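Local structure of putative diguanylate cyclase (GGDEF) with PAS/PAC domain (Rhodopseudomonas palustris, 3LIF) at residues Ala74-Asp77 / Gln81-Tyr84; Arg98-Tyr103 / Val144-Ile149. The protein probably makes cyclic di-GMP from two GTP molecules through a cytoplasmic GGDEF domain, the chain described here being its extracellular PDC-fold sensor domain. One frame throughout, in Å; residues are numbered along the deposited sequence.

Interaction 1 (Ala74-Asp77 / Gln81-Tyr84)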
ATOM      1  N   ALA A  74     -13.875   2.020   8.159  1.00 25.67           N
ATOM      2  CA  ALA A  74     -15.031   1.433   8.741  1.00 24.90           C
ATOM      3  C   ALA A  74     -14.655   0.724  10.017  1.00 25.37           C
ATOM      4  O   ALA A  74     -13.468   0.437  10.243  1.00 25.10           O
ATOM      5  CB  ALA A  74     -15.789   0.537   7.759  1.00 22.12           C
ATOM      6  N   ILE A  75     -15.698   0.506  10.845  1.00 25.67           N
ATOM      7  CA  ILE A  75     -15.613  -0.249  12.051  1.00 25.89           C
ATOM      8  C   ILE A  75     -16.407  -1.562  11.960  1.00 26.55           C
ATOM      9  O   ILE A  75     -17.522  -1.588  11.419  1.00 26.71           O
ATOM     10  CB  ILE A  75     -16.206   0.544  13.169  1.00 25.42           C
ATOM     11  CG1 ILE A  75     -15.687   1.975  13.078  1.00 26.62           C
ATOM     12  CG2 ILE A  75     -15.818  -0.135  14.527  1.00 24.77           C
ATOM     13  CD1 ILE A  75     -14.312   2.174  13.731  1.00 21.04           C
ATOM     14  N   LEU A  76     -15.812  -2.618  12.497  1.00 26.37           N
ATOM     15  CA  LEU A  76     -16.434  -3.900  12.692  1.00 27.84           C
ATOM     16  C   LEU A  76     -16.332  -4.225  14.170  1.00 29.23           C
ATOM     17  O   LEU A  76     -15.220  -4.039  14.775  1.00 30.70           O
ATOM     18  CB  LEU A  76     -15.647  -4.993  11.962  1.00 27.16           C
ATOM     19  CG  LEU A  76     -15.464  -4.996  10.443  1.00 28.18           C
ATOM     20  CD1 LEU A  76     -14.804  -6.316  10.038  1.00 29.10           C
ATOM     21  CD2 LEU A  76     -16.744  -4.730   9.633  1.00 25.98           C
ATOM     22  N   ASP A  77     -17.421  -4.748  14.760  1.00 29.23           N
ATOM     23  CA  ASP A  77     -17.363  -5.181  16.167  1.00 30.27           C
ATOM     24  C   ASP A  77     -16.944  -6.611  16.210  1.00 30.31           C
ATOM     25  O   ASP A  77     -16.288  -7.073  15.312  1.00 30.02           O
ATOM     26  CB  ASP A  77     -18.761  -5.178  16.740  1.00 30.02           C
ATOM     27  CG  ASP A  77     -19.753  -6.128  15.964  1.00 32.85           C
ATOM     28  OD1 ASP A  77     -19.382  -7.214  15.359  1.00 33.17           O
ATOM     29  OD2 ASP A  77     -20.952  -5.750  15.987  1.00 33.64           O
ATOM     30  N   GLN A  81     -19.238  -7.654  12.531  1.00 34.04           N
ATOM     31  CA  GLN A  81     -20.376  -6.986  11.907  1.00 34.64           C
ATOM     32  C   GLN A  81     -20.102  -5.496  11.697  1.00 33.64           C
ATOM     33  O   GLN A  81     -19.653  -4.797  12.605  1.00 34.58           O
ATOM     34  CB  GLN A  81     -21.627  -7.214  12.747  1.00 34.71           C
ATOM     35  CG  GLN A  81     -22.676  -8.176  12.085  1.00 42.87           C
ATOM     36  CD  GLN A  81     -23.745  -7.394  11.267  1.00 50.91           C
ATOM     37  OE1 GLN A  81     -24.626  -7.972  10.616  1.00 53.98           O
ATOM     38  NE2 GLN A  81     -23.649  -6.061  11.304  1.00 54.91           N
ATOM     39  N   LEU A  82     -20.361  -4.983  10.516  1.00 32.16           N
ATOM     40  CA  LEU A  82     -19.963  -3.620  10.262  1.00 31.63           C
ATOM     41  C   LEU A  82     -20.891  -2.703  11.023  1.00 31.63           C
ATOM     42  O   LEU A  82     -22.052  -2.656  10.752  1.00 31.47           O
ATOM     43  CB  LEU A  82     -20.017  -3.340   8.762  1.00 31.20           C
ATOM     44  CG  LEU A  82     -19.841  -2.000   8.015  1.00 30.98           C
ATOM     45  CD1 LEU A  82     -20.318  -0.730   8.756  1.00 27.21           C
ATOM     46  CD2 LEU A  82     -18.419  -1.836   7.406  1.00 27.83           C
ATOM     47  N   THR A  83     -20.369  -1.944  11.966  1.00 32.48           N
ATOM     48  CA  THR A  83     -21.190  -0.997  12.708  1.00 32.89           C
ATOM     49  C   THR A  83     -21.140   0.490  12.336  1.00 33.76           C
ATOM     50  O   THR A  83     -22.095   1.196  12.548  1.00 35.06           O
ATOM     51  CB  THR A  83     -20.825  -1.066  14.160  1.00 33.33           C
ATOM     52  OG1 THR A  83     -19.424  -0.795  14.284  1.00 30.08           O
ATOM     53  CG2 THR A  83     -21.159  -2.453  14.700  1.00 29.67           C
ATOM     54  N   TYR A  84     -20.018   0.991  11.840  1.00 35.14           N
ATOM     55  CA  TYR A  84     -19.909   2.392  11.392  1.00 34.73           C
ATOM     56  C   TYR A  84     -19.051   2.444  10.136  1.00 35.89           C
ATOM     57  O   TYR A  84     -18.238   1.516   9.888  1.00 36.10           O
ATOM     58  CB  TYR A  84     -19.224   3.249  12.449  1.00 33.82           C
ATOM     59  CG  TYR A  84     -19.847   3.208  13.821  1.00 33.48           C
ATOM     60  CD1 TYR A  84     -20.861   4.103  14.181  1.00 32.17           C
ATOM     61  CD2 TYR A  84     -19.429   2.272  14.767  1.00 32.72           C
ATOM     62  CE1 TYR A  84     -21.436   4.075  15.449  1.00 29.35           C
ATOM     63  CE2 TYR A  84     -19.989   2.222  16.025  1.00 31.26           C
ATOM     64  CZ  TYR A  84     -20.997   3.136  16.356  1.00 32.74           C
ATOM     65  OH  TYR A  84     -21.543   3.112  17.600  1.00 32.24           O
TER
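Asp77 OD1 is gripped by two backbone amides: Gln81 N reaches it at 2.9 Å, from above the carboxylate plane (49° out of it), and Asp79 N closes an Asx turn within the connecting loop. CG of the carboxylate sits between the backbone N and the carbonyl carbon of Asp77 (chi1 59°), which sets OD1 beside Gln81 N, while Asp77 N donates to Gln81 O at 3.1 Å. With an alanine here, the amides of Asp79 and Gln81 would probably lose their shared acceptor, leaving the turn freer to move. This turn closes a beta hairpin, the 82-85 strand lying at the edge of its five-stranded antiparallel sheet as counted within the chain. The register is broken by a beta bulge: Ile75 pairs with Tyr84 but Leu76 with Leu82, so Thr83 is the extra residue. Two backbone bonds hold the bulge, Ile75 N to Tyr84 O and Thr83 N to Ile75 O, both 2.9 Å. On one face Leu76 CD2 lies 3.7 Å from Leu82 CB, the side chains crossing at about a right angle, and Leu82 CD2 continues to Ala74 CB at 3.6 Å. On the other, Ile75 CB meets the edge of the Tyr84 ring in its plane; the ring packs edge-to-face with Phe56, and its OH bonds to Pro52 O.

Interaction 2 (Arg98-Tyr103 / Val144-Ile149)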
ATOM      1  N   ARG A  98     -13.643 -12.169   6.785  1.00 25.36           N
ATOM      2  CA  ARG A  98     -12.583 -11.443   6.162  1.00 25.16           C
ATOM      3  C   ARG A  98     -11.271 -11.711   6.927  1.00 24.90           C
ATOM      4  O   ARG A  98     -11.286 -11.773   8.165  1.00 25.00           O
ATOM      5  CB  ARG A  98     -13.022 -10.010   6.228  1.00 25.45           C
ATOM      6  CG  ARG A  98     -12.764  -9.245   5.023  1.00 26.83           C
ATOM      7  CD  ARG A  98     -13.455  -9.774   3.824  1.00 27.21           C
ATOM      8  NE  ARG A  98     -13.687  -8.670   2.910  1.00 25.83           N
ATOM      9  CZ  ARG A  98     -13.650  -8.760   1.590  1.00 23.59           C
ATOM     10  NH1 ARG A  98     -13.375  -9.922   1.039  1.00 15.25           N
ATOM     11  NH2 ARG A  98     -13.879  -7.666   0.836  1.00 23.15           N
ATOM     12  N   SER A  99     -10.164 -11.944   6.218  1.00 23.73           N
ATOM     13  CA  SER A  99      -8.919 -12.406   6.917  1.00 22.82           C
ATOM     14  C   SER A  99      -8.371 -11.416   7.910  1.00 23.07           C
ATOM     15  O   SER A  99      -7.858 -11.789   9.001  1.00 23.38           O
ATOM     16  CB  SER A  99      -7.771 -12.733   5.948  1.00 21.04           C
ATOM     17  OG  SER A  99      -7.588 -11.640   5.104  1.00 20.18           O
ATOM     18  N   TYR A 100      -8.418 -10.151   7.531  1.00 23.10           N
ATOM     19  CA  TYR A 100      -7.926  -9.161   8.467  1.00 23.56           C
ATOM     20  C   TYR A 100      -8.717  -9.197   9.750  1.00 24.75           C
ATOM     21  O   TYR A 100      -8.135  -8.980  10.838  1.00 26.28           O
ATOM     22  CB  TYR A 100      -7.926  -7.773   7.890  1.00 21.82           C
ATOM     23  CG  TYR A 100      -9.274  -7.237   7.488  1.00 21.15           C
ATOM     24  CD1 TYR A 100      -9.674  -7.305   6.173  1.00 18.59           C
ATOM     25  CD2 TYR A 100     -10.133  -6.611   8.409  1.00 19.93           C
ATOM     26  CE1 TYR A 100     -10.854  -6.773   5.760  1.00 19.00           C
ATOM     27  CE2 TYR A 100     -11.373  -6.068   7.989  1.00 18.05           C
ATOM     28  CZ  TYR A 100     -11.693  -6.157   6.652  1.00 20.04           C
ATOM     29  OH  TYR A 100     -12.870  -5.697   6.134  1.00 20.95           O
ATOM     30  N   PHE A 101     -10.022  -9.480   9.650  1.00 25.13           N
ATOM     31  CA  PHE A 101     -10.830  -9.567  10.847  1.00 25.89           C
ATOM     32  C   PHE A 101     -10.399 -10.758  11.635  1.00 27.72           C
ATOM     33  O   PHE A 101     -10.103 -10.639  12.827  1.00 27.96           O
ATOM     34  CB  PHE A 101     -12.308  -9.663  10.567  1.00 25.74           C
ATOM     35  CG  PHE A 101     -13.106 -10.080  11.773  1.00 25.39           C
ATOM     36  CD1 PHE A 101     -13.473  -9.157  12.720  1.00 23.43           C
ATOM     37  CD2 PHE A 101     -13.497 -11.401  11.952  1.00 25.52           C
ATOM     38  CE1 PHE A 101     -14.210  -9.522  13.818  1.00 23.73           C
ATOM     39  CE2 PHE A 101     -14.222 -11.782  13.099  1.00 25.73           C
ATOM     40  CZ  PHE A 101     -14.558 -10.841  14.030  1.00 24.30           C
ATOM     41  N   ARG A 102     -10.351 -11.918  10.984  1.00 29.24           N
ATOM     42  CA  ARG A 102      -9.842 -13.086  11.669  1.00 31.50           C
ATOM     43  C   ARG A 102      -8.457 -12.819  12.290  1.00 31.46           C
ATOM     44  O   ARG A 102      -8.190 -13.245  13.393  1.00 31.98           O
ATOM     45  CB  ARG A 102      -9.859 -14.327  10.752  1.00 32.33           C
ATOM     46  CG  ARG A 102     -11.252 -14.977  10.773  1.00 38.41           C
ATOM     47  CD  ARG A 102     -11.479 -16.134   9.858  1.00 43.89           C
ATOM     48  NE  ARG A 102     -11.395 -15.689   8.476  1.00 52.53           N
ATOM     49  CZ  ARG A 102     -10.303 -15.875   7.719  1.00 55.72           C
ATOM     50  NH1 ARG A 102      -9.238 -16.479   8.249  1.00 56.85           N
ATOM     51  NH2 ARG A 102     -10.258 -15.478   6.440  1.00 53.79           N
ATOM     52  N   TYR A 103      -7.576 -12.110  11.600  1.00 31.67           N
ATOM     53  CA  TYR A 103      -6.253 -11.957  12.134  1.00 32.13           C
ATOM     54  C   TYR A 103      -6.251 -11.113  13.435  1.00 32.52           C
ATOM     55  O   TYR A 103      -5.634 -11.480  14.447  1.00 31.72           O
ATOM     56  CB  TYR A 103      -5.348 -11.378  11.070  1.00 32.68           C
ATOM     57  CG  TYR A 103      -4.000 -10.968  11.604  1.00 36.66           C
ATOM     58  CD1 TYR A 103      -3.834  -9.712  12.205  1.00 39.90           C
ATOM     59  CD2 TYR A 103      -2.888 -11.825  11.531  1.00 38.57           C
ATOM     60  CE1 TYR A 103      -2.604  -9.312  12.729  1.00 42.11           C
ATOM     61  CE2 TYR A 103      -1.647 -11.437  12.046  1.00 41.97           C
ATOM     62  CZ  TYR A 103      -1.507 -10.167  12.647  1.00 44.47           C
ATOM     63  OH  TYR A 103      -0.286  -9.712  13.163  1.00 46.03           O
ATOM     64  N   VAL A 144     -12.277  -3.863  15.160  1.00 29.43           N
ATOM     65  CA  VAL A 144     -11.539  -3.759  13.887  1.00 29.39           C
ATOM     66  C   VAL A 144     -11.842  -2.414  13.268  1.00 29.15           C
ATOM     67  O   VAL A 144     -13.042  -2.081  13.134  1.00 29.85           O
ATOM     68  CB  VAL A 144     -11.540  -4.925  12.897  1.00 29.97           C
ATOM     69  CG1 VAL A 144     -10.791  -4.467  11.678  1.00 29.49           C
ATOM     70  CG2 VAL A 144     -10.778  -6.115  13.452  1.00 28.04           C
ATOM     71  N   VAL A 145     -10.804  -1.596  13.004  1.00 27.87           N
ATOM     72  CA  VAL A 145     -10.948  -0.451  12.046  1.00 26.64           C
ATOM     73  C   VAL A 145     -10.201  -0.899  10.813  1.00 27.21           C
ATOM     74  O   VAL A 145      -9.061  -1.410  10.935  1.00 28.30           O
ATOM     75  CB  VAL A 145     -10.107   0.809  12.357  1.00 26.71           C
ATOM     76  CG1 VAL A 145     -10.910   2.061  12.208  1.00 24.34           C
ATOM     77  CG2 VAL A 145      -9.304   0.703  13.633  1.00 24.88           C
ATOM     78  N   VAL A 146     -10.757  -0.633   9.646  1.00 26.82           N
ATOM     79  CA  VAL A 146     -10.141  -1.014   8.387  1.00 27.82           C
ATOM     80  C   VAL A 146     -10.263   0.239   7.577  1.00 27.19           C
ATOM     81  O   VAL A 146     -11.324   0.886   7.642  1.00 27.16           O
ATOM     82  CB  VAL A 146     -11.103  -1.870   7.486  1.00 29.54           C
ATOM     83  CG1 VAL A 146     -10.341  -2.882   6.629  1.00 30.40           C
ATOM     84  CG2 VAL A 146     -12.282  -2.457   8.253  1.00 28.58           C
ATOM     85  N   ALA A 147      -9.281   0.533   6.738  1.00 25.87           N
ATOM     86  CA  ALA A 147      -9.479   1.605   5.777  1.00 25.37           C
ATOM     87  C   ALA A 147      -8.853   1.205   4.459  1.00 25.72           C
ATOM     88  O   ALA A 147      -7.861   0.428   4.420  1.00 26.62           O
ATOM     89  CB  ALA A 147      -8.907   2.892   6.277  1.00 25.72           C
ATOM     90  N   THR A 148      -9.455   1.685   3.383  1.00 24.83           N
ATOM     91  CA  THR A 148      -9.005   1.307   2.063  1.00 25.15           C
ATOM     92  C   THR A 148      -7.883   2.212   1.577  1.00 25.73           C
ATOM     93  O   THR A 148      -7.998   3.449   1.608  1.00 25.02           O
ATOM     94  CB  THR A 148     -10.124   1.473   1.051  1.00 25.58           C
ATOM     95  OG1 THR A 148     -11.212   0.662   1.463  1.00 24.80           O
ATOM     96  CG2 THR A 148      -9.648   1.024  -0.288  1.00 21.53           C
ATOM     97  N   ILE A 149      -6.800   1.610   1.116  1.00 25.84           N
ATOM     98  CA  ILE A 149      -5.703   2.435   0.653  1.00 25.95           C
ATOM     99  C   ILE A 149      -6.125   3.075  -0.640  1.00 25.84           C
ATOM    100  O   ILE A 149      -6.561   2.361  -1.514  1.00 25.32           O
ATOM    101  CB  ILE A 149      -4.467   1.593   0.452  1.00 25.65           C
ATOM    102  CG1 ILE A 149      -3.872   1.313   1.823  1.00 26.91           C
ATOM    103  CG2 ILE A 149      -3.447   2.322  -0.452  1.00 24.09           C
ATOM    104  CD1 ILE A 149      -2.998   0.073   1.818  1.00 31.45           C
TER
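Val146 CG1 sits over one face of the Tyr100 ring, 3.8 Å from the centroid and 25° off the ring normal, a CH-pi contact displaced toward the rim. Its nearest ring atom is Tyr100 CZ at 3.5 Å, and Val146 CG2 approaches Tyr100 CE2 at 3.7 Å, so both methyls of the valine are engaged, with the two side chains crossing at about a right angle. Val144 meets the same ring differently: its CG1 lies near the ring plane, at the edge, 4.0 Å from Tyr100 CD2. The other branch, Val144 CG2, turns to Phe101 and comes within 4.1 Å of Phe101 CD1, so one valine serves two successive helix residues. With Tyr100 CG between the backbone N and the carbonyl carbon (chi1 61°), the ring is swung to where Val146 can reach it, and chi2 near -98° turns a face to that methyl. Arg98 CB, 3.9 Å above the plane, backs the opposite face, so the ring is held between the strand and the residue at the helix N-cap position. Further out, Arg98 NH2 bonds to Gln119 O, while Tyr100 also touches Leu113 and Thr115 of strand 113-119. The hydroxyl of Tyr100 and Arg98 NE both bond to O4 of a methylpentanediol molecule. This diol, though probably an additive, may mark the ligand pocket of a PDC (Cache) sensor module, whose scaffold includes such a helix packed on an antiparallel sheet, here in what is probably the membrane-distal module.

Both interactions belong to one antiparallel sheet, in which strand 70-76 of interaction 1 neighbours strand 141-149 of interaction 2. Ala74 N to Val146 O (2.8 Å) and Leu76 N to Val144 O (2.9 Å), probable hydrogen bonds, join them directly. Interaction 1 is partly buried at the sheet's margin and relies on backbone polar bonds and a carboxylate-braced turn. Interaction 2 is the buried one, three of its four touching residues being buried against four of eight in interaction 1, and its two segments meet through aliphatic and aromatic side chains. Leu76 links the two, since its side chain, part of the hairpin, also touches Tyr100 and Phe101 of helix 99-106.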